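Long-range contact in restriction endonuclease (Mycobacterium sp., PDB 4F0Q), which cleaves DNA that carries methylated cytosine, acting as a tetrameric, modification-dependent restriction endonuclease: residues Val16-Val25 with Ile216-Asp225. Numbering follows the deposited sequence.
Sequences VANKPRLVFV and IDGVDFRWID
D220 OD1 is gripped by two backbone N-H groups: R222 N, 3.1 Å from OD1 and well above the carboxylate plane, and R21 N, whose bond to OD1 is long and weak. The first is a capping bond at the turn that leads into the helix; the second ties the cap to 16-25. The other oxygen, OD2, makes a salt bridge with R222 NE. Held there, and bent at chi3 (-63°), the R222 side chain runs alongside P20 and reaches A17, where NH1 meets the carbonyl O at 3.1 Å; P20 CG lies over one face of the guanidinium, 3.3 Å from NH2.

R21 takes a different route. Its chain runs straight from CG to NE and meets D225 end-on: NH1 to OD2 and NH2 to OD1, both 2.6 Å, with the guanidinium and carboxylate planes 30° apart. NE, which passes 3.4 Å from F221 CB, is bonded to the carbonyl of L51, a second hold on the guanidinium's rotation.

Between these polar ends and V25, strands 22-24 and 218-220 form a two-stranded antiparallel ladder beside the larger curved sheet of the N-terminal half; 218-220 falls in the AspBHI N-terminal family, which belongs to the PUA clan. V23 and V219 are its hydrogen-bonded pair, each N donating to the other's O, and V25 N to D217 O (2.9 Å) extends the pairing. V23 CG1 packs obliquely against F221 CD2 and CE2 and touches V219 CG2; F178 and L51 also pack on this buried side. On the face that L22 shares with D220, L22 CD2 lies against D220 CB and also touches I216 CD1, while F24 CE1 rests 3.7 Å from I216 CB; L125 of the second subunit packs against both F24 and I216.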
loop_
_atom_site.group_PDB
_atom_site.type_symbol
_atom_site.label_atom_id
_atom_site.label_comp_id
_atom_site.label_asym_id
_atom_site.label_seq_id
_atom_site.Cartn_x
_atom_site.Cartn_y
_atom_site.Cartn_z
ATOM N N VAL A 16 11.778 7.466 -50.946
ATOM C CA VAL A 16 10.976 7.583 -49.735
ATOM C C VAL A 16 11.330 6.464 -48.760
ATOM O O VAL A 16 11.414 6.682 -47.550
ATOM C CB VAL A 16 9.468 7.525 -50.053
ATOM C CG1 VAL A 16 8.651 7.525 -48.771
ATOM C CG2 VAL A 16 9.067 8.689 -50.943
ATOM N N ALA A 17 11.553 5.270 -49.299
ATOM C CA ALA A 17 11.867 4.103 -48.479
ATOM C C ALA A 17 13.212 4.219 -47.764
ATOM O O ALA A 17 13.414 3.620 -46.708
ATOM C CB ALA A 17 11.824 2.838 -49.325
ATOM N N ASN A 18 14.128 4.993 -48.339
ATOM C CA ASN A 18 15.485 5.081 -47.811
ATOM C C ASN A 18 15.733 6.345 -46.990
ATOM O O ASN A 18 16.853 6.597 -46.547
ATOM C CB ASN A 18 16.504 4.978 -48.949
ATOM C CG ASN A 18 17.846 4.445 -48.483
ATOM O OD1 ASN A 18 18.059 3.233 -48.429
ATOM N ND2 ASN A 18 18.758 5.349 -48.144
ATOM N N LYS A 19 14.683 7.135 -46.787
ATOM C CA LYS A 19 14.796 8.372 -46.024
ATOM C C LYS A 19 13.858 8.373 -44.821
ATOM O O LYS A 19 12.640 8.289 -44.980
ATOM C CB LYS A 19 14.507 9.581 -46.913
ATOM C CG LYS A 19 14.761 10.917 -46.237
ATOM C CD LYS A 19 16.230 11.080 -45.889
ATOM C CE LYS A 19 16.489 12.392 -45.169
ATOM N NZ LYS A 19 17.927 12.553 -44.816
ATOM N N PRO A 20 14.427 8.470 -43.610
ATOM C CA PRO A 20 13.647 8.460 -42.368
ATOM C C PRO A 20 12.877 9.761 -42.163
ATOM O O PRO A 20 13.432 10.840 -42.368
ATOM C CB PRO A 20 14.721 8.324 -41.276
ATOM C CG PRO A 20 15.976 7.917 -41.988
ATOM C CD PRO A 20 15.873 8.522 -43.346
ATOM N N ARG A 21 11.612 9.655 -41.768
ATOM C CA ARG A 21 10.827 10.832 -41.410
ATOM C C ARG A 21 10.237 10.690 -40.007
ATOM O O ARG A 21 9.147 10.148 -39.817
ATOM C CB ARG A 21 9.747 11.125 -42.460
ATOM C CG ARG A 21 8.899 9.935 -42.870
ATOM C CD ARG A 21 7.883 10.335 -43.926
ATOM N NE ARG A 21 6.735 9.434 -43.947
ATOM C CZ ARG A 21 6.695 8.287 -44.614
ATOM N NH1 ARG A 21 7.744 7.889 -45.320
ATOM N NH2 ARG A 21 5.604 7.535 -44.571
ATOM N N LEU A 22 10.980 11.185 -39.023
ATOM C CA LEU A 22 10.635 10.998 -37.620
ATOM C C LEU A 22 9.596 11.999 -37.134
ATOM O O LEU A 22 9.795 13.210 -37.229
ATOM C CB LEU A 22 11.889 11.108 -36.753
ATOM C CG LEU A 22 13.087 10.248 -37.159
ATOM C CD1 LEU A 22 14.252 10.478 -36.209
ATOM C CD2 LEU A 22 12.706 8.778 -37.202
ATOM N N VAL A 23 8.488 11.487 -36.610
ATOM C CA VAL A 23 7.501 12.333 -35.953
ATOM C C VAL A 23 7.590 12.126 -34.443
ATOM O O VAL A 23 7.598 10.995 -33.963
ATOM C CB VAL A 23 6.067 12.064 -36.469
ATOM C CG1 VAL A 23 5.723 10.588 -36.375
ATOM C CG2 VAL A 23 5.054 12.909 -35.705
ATOM N N PHE A 24 7.682 13.224 -33.701
ATOM C CA PHE A 24 7.858 13.145 -32.257
ATOM C C PHE A 24 6.559 13.415 -31.509
ATOM O O PHE A 24 5.643 14.038 -32.043
ATOM C CB PHE A 24 8.949 14.114 -31.797
ATOM C CG PHE A 24 10.298 13.828 -32.387
ATOM C CD1 PHE A 24 11.168 12.948 -31.765
ATOM C CD2 PHE A 24 10.695 14.434 -33.568
ATOM C CE1 PHE A 24 12.410 12.681 -32.307
ATOM C CE2 PHE A 24 11.935 14.170 -34.115
ATOM C CZ PHE A 24 12.795 13.293 -33.484
ATOM N N VAL A 25 6.484 12.936 -30.273
ATOM C CA VAL A 25 5.299 13.142 -29.449
ATOM C C VAL A 25 5.122 14.620 -29.126
ATOM O O VAL A 25 5.966 15.227 -28.466
ATOM C CB VAL A 25 5.372 12.337 -28.139
ATOM C CG1 VAL A 25 4.138 12.598 -27.291
ATOM C CG2 VAL A 25 5.516 10.854 -28.436
ATOM N N ILE A 216 14.548 7.865 -29.576
ATOM C CA ILE A 216 13.849 9.104 -29.903
ATOM C C ILE A 216 12.483 9.123 -29.224
ATOM O O ILE A 216 11.928 8.073 -28.911
ATOM C CB ILE A 216 13.658 9.267 -31.424
ATOM C CG1 ILE A 216 12.860 8.092 -31.991
ATOM C CG2 ILE A 216 15.001 9.385 -32.124
ATOM C CD1 ILE A 216 12.559 8.214 -33.467
ATOM N N ASP A 217 11.947 10.315 -28.989
ATOM C CA ASP A 217 10.612 10.433 -28.416
ATOM C C ASP A 217 9.574 10.526 -29.529
ATOM O O ASP A 217 8.923 11.554 -29.702
ATOM C CB ASP A 217 10.512 11.647 -27.491
ATOM C CG ASP A 217 9.211 11.678 -26.710
ATOM O OD1 ASP A 217 8.689 10.593 -26.381
ATOM O OD2 ASP A 217 8.705 12.786 -26.430
ATOM N N GLY A 218 9.432 9.442 -30.283
ATOM C CA GLY A 218 8.503 9.400 -31.395
ATOM C C GLY A 218 8.704 8.164 -32.249
ATOM O O GLY A 218 9.307 7.187 -31.803
ATOM N N VAL A 219 8.200 8.201 -33.479
ATOM C CA VAL A 219 8.309 7.055 -34.376
ATOM C C VAL A 219 8.752 7.446 -35.784
ATOM O O VAL A 219 8.643 8.605 -36.189
ATOM C CB VAL A 219 6.974 6.280 -34.482
ATOM C CG1 VAL A 219 6.599 5.659 -33.142
ATOM C CG2 VAL A 219 5.867 7.191 -34.988
ATOM N N ASP A 220 9.262 6.461 -36.516
ATOM C CA ASP A 220 9.590 6.627 -37.923
ATOM C C ASP A 220 8.394 6.137 -38.726
ATOM O O ASP A 220 7.931 5.015 -38.532
ATOM C CB ASP A 220 10.835 5.810 -38.279
ATOM C CG ASP A 220 11.440 6.206 -39.616
ATOM O OD1 ASP A 220 10.705 6.716 -40.487
ATOM O OD2 ASP A 220 12.658 6.002 -39.796
ATOM N N PHE A 221 7.893 6.977 -39.626
ATOM C CA PHE A 221 6.702 6.630 -40.395
ATOM C C PHE A 221 6.965 5.588 -41.477
ATOM O O PHE A 221 6.036 5.130 -42.143
ATOM C CB PHE A 221 6.048 7.876 -40.993
ATOM C CG PHE A 221 4.732 8.223 -40.364
ATOM C CD1 PHE A 221 3.586 7.517 -40.691
ATOM C CD2 PHE A 221 4.640 9.247 -39.438
ATOM C CE1 PHE A 221 2.372 7.830 -40.109
ATOM C CE2 PHE A 221 3.429 9.566 -38.853
ATOM C CZ PHE A 221 2.294 8.856 -39.188
ATOM N N ARG A 222 8.229 5.211 -41.649
ATOM C CA ARG A 222 8.579 4.134 -42.566
ATOM C C ARG A 222 8.096 2.793 -42.016
ATOM O O ARG A 222 7.969 1.817 -42.754
ATOM C CB ARG A 222 10.086 4.105 -42.824
ATOM C CG ARG A 222 10.598 5.316 -43.586
ATOM C CD ARG A 222 12.040 5.133 -44.023
ATOM N NE ARG A 222 12.948 5.013 -42.886
ATOM C CZ ARG A 222 14.263 4.856 -42.996
ATOM N NH1 ARG A 222 14.828 4.795 -44.194
ATOM N NH2 ARG A 222 15.013 4.755 -41.907
ATOM N N TRP A 223 7.836 2.764 -40.712
ATOM C CA TRP A 223 7.210 1.622 -40.058
ATOM C C TRP A 223 5.852 1.362 -40.701
ATOM O O TRP A 223 5.531 0.234 -41.090
ATOM C CB TRP A 223 7.035 1.930 -38.568
ATOM C CG TRP A 223 6.427 0.829 -37.750
ATOM C CD1 TRP A 223 6.339 -0.493 -38.080
ATOM C CD2 TRP A 223 5.820 0.961 -36.458
ATOM N NE1 TRP A 223 5.716 -1.192 -37.072
ATOM C CE2 TRP A 223 5.387 -0.321 -36.066
ATOM C CE3 TRP A 223 5.601 2.039 -35.596
ATOM C CZ2 TRP A 223 4.750 -0.554 -34.850
ATOM C CZ3 TRP A 223 4.967 1.806 -34.389
ATOM C CH2 TRP A 223 4.549 0.521 -34.028
ATOM N N ILE A 224 5.065 2.426 -40.818
ATOM C CA ILE A 224 3.746 2.350 -41.432
ATOM C C ILE A 224 3.858 2.052 -42.924
ATOM O O ILE A 224 3.049 1.305 -43.473
ATOM C CB ILE A 224 2.946 3.649 -41.202
ATOM C CG1 ILE A 224 2.788 3.904 -39.703
ATOM C CG2 ILE A 224 1.580 3.568 -41.860
ATOM C CD1 ILE A 224 2.165 2.742 -38.958
ATOM N N ASP A 225 4.870 2.629 -43.569
ATOM C CA ASP A 225 5.138 2.357 -44.978
ATOM C C ASP A 225 5.328 0.864 -45.197
ATOM O O ASP A 225 4.777 0.289 -46.134
ATOM C CB ASP A 225 6.386 3.102 -45.451
ATOM C CG ASP A 225 6.228 4.607 -45.397
ATOM O OD1 ASP A 225 5.097 5.084 -45.164
ATOM O OD2 ASP A 225 7.237 5.316 -45.600
#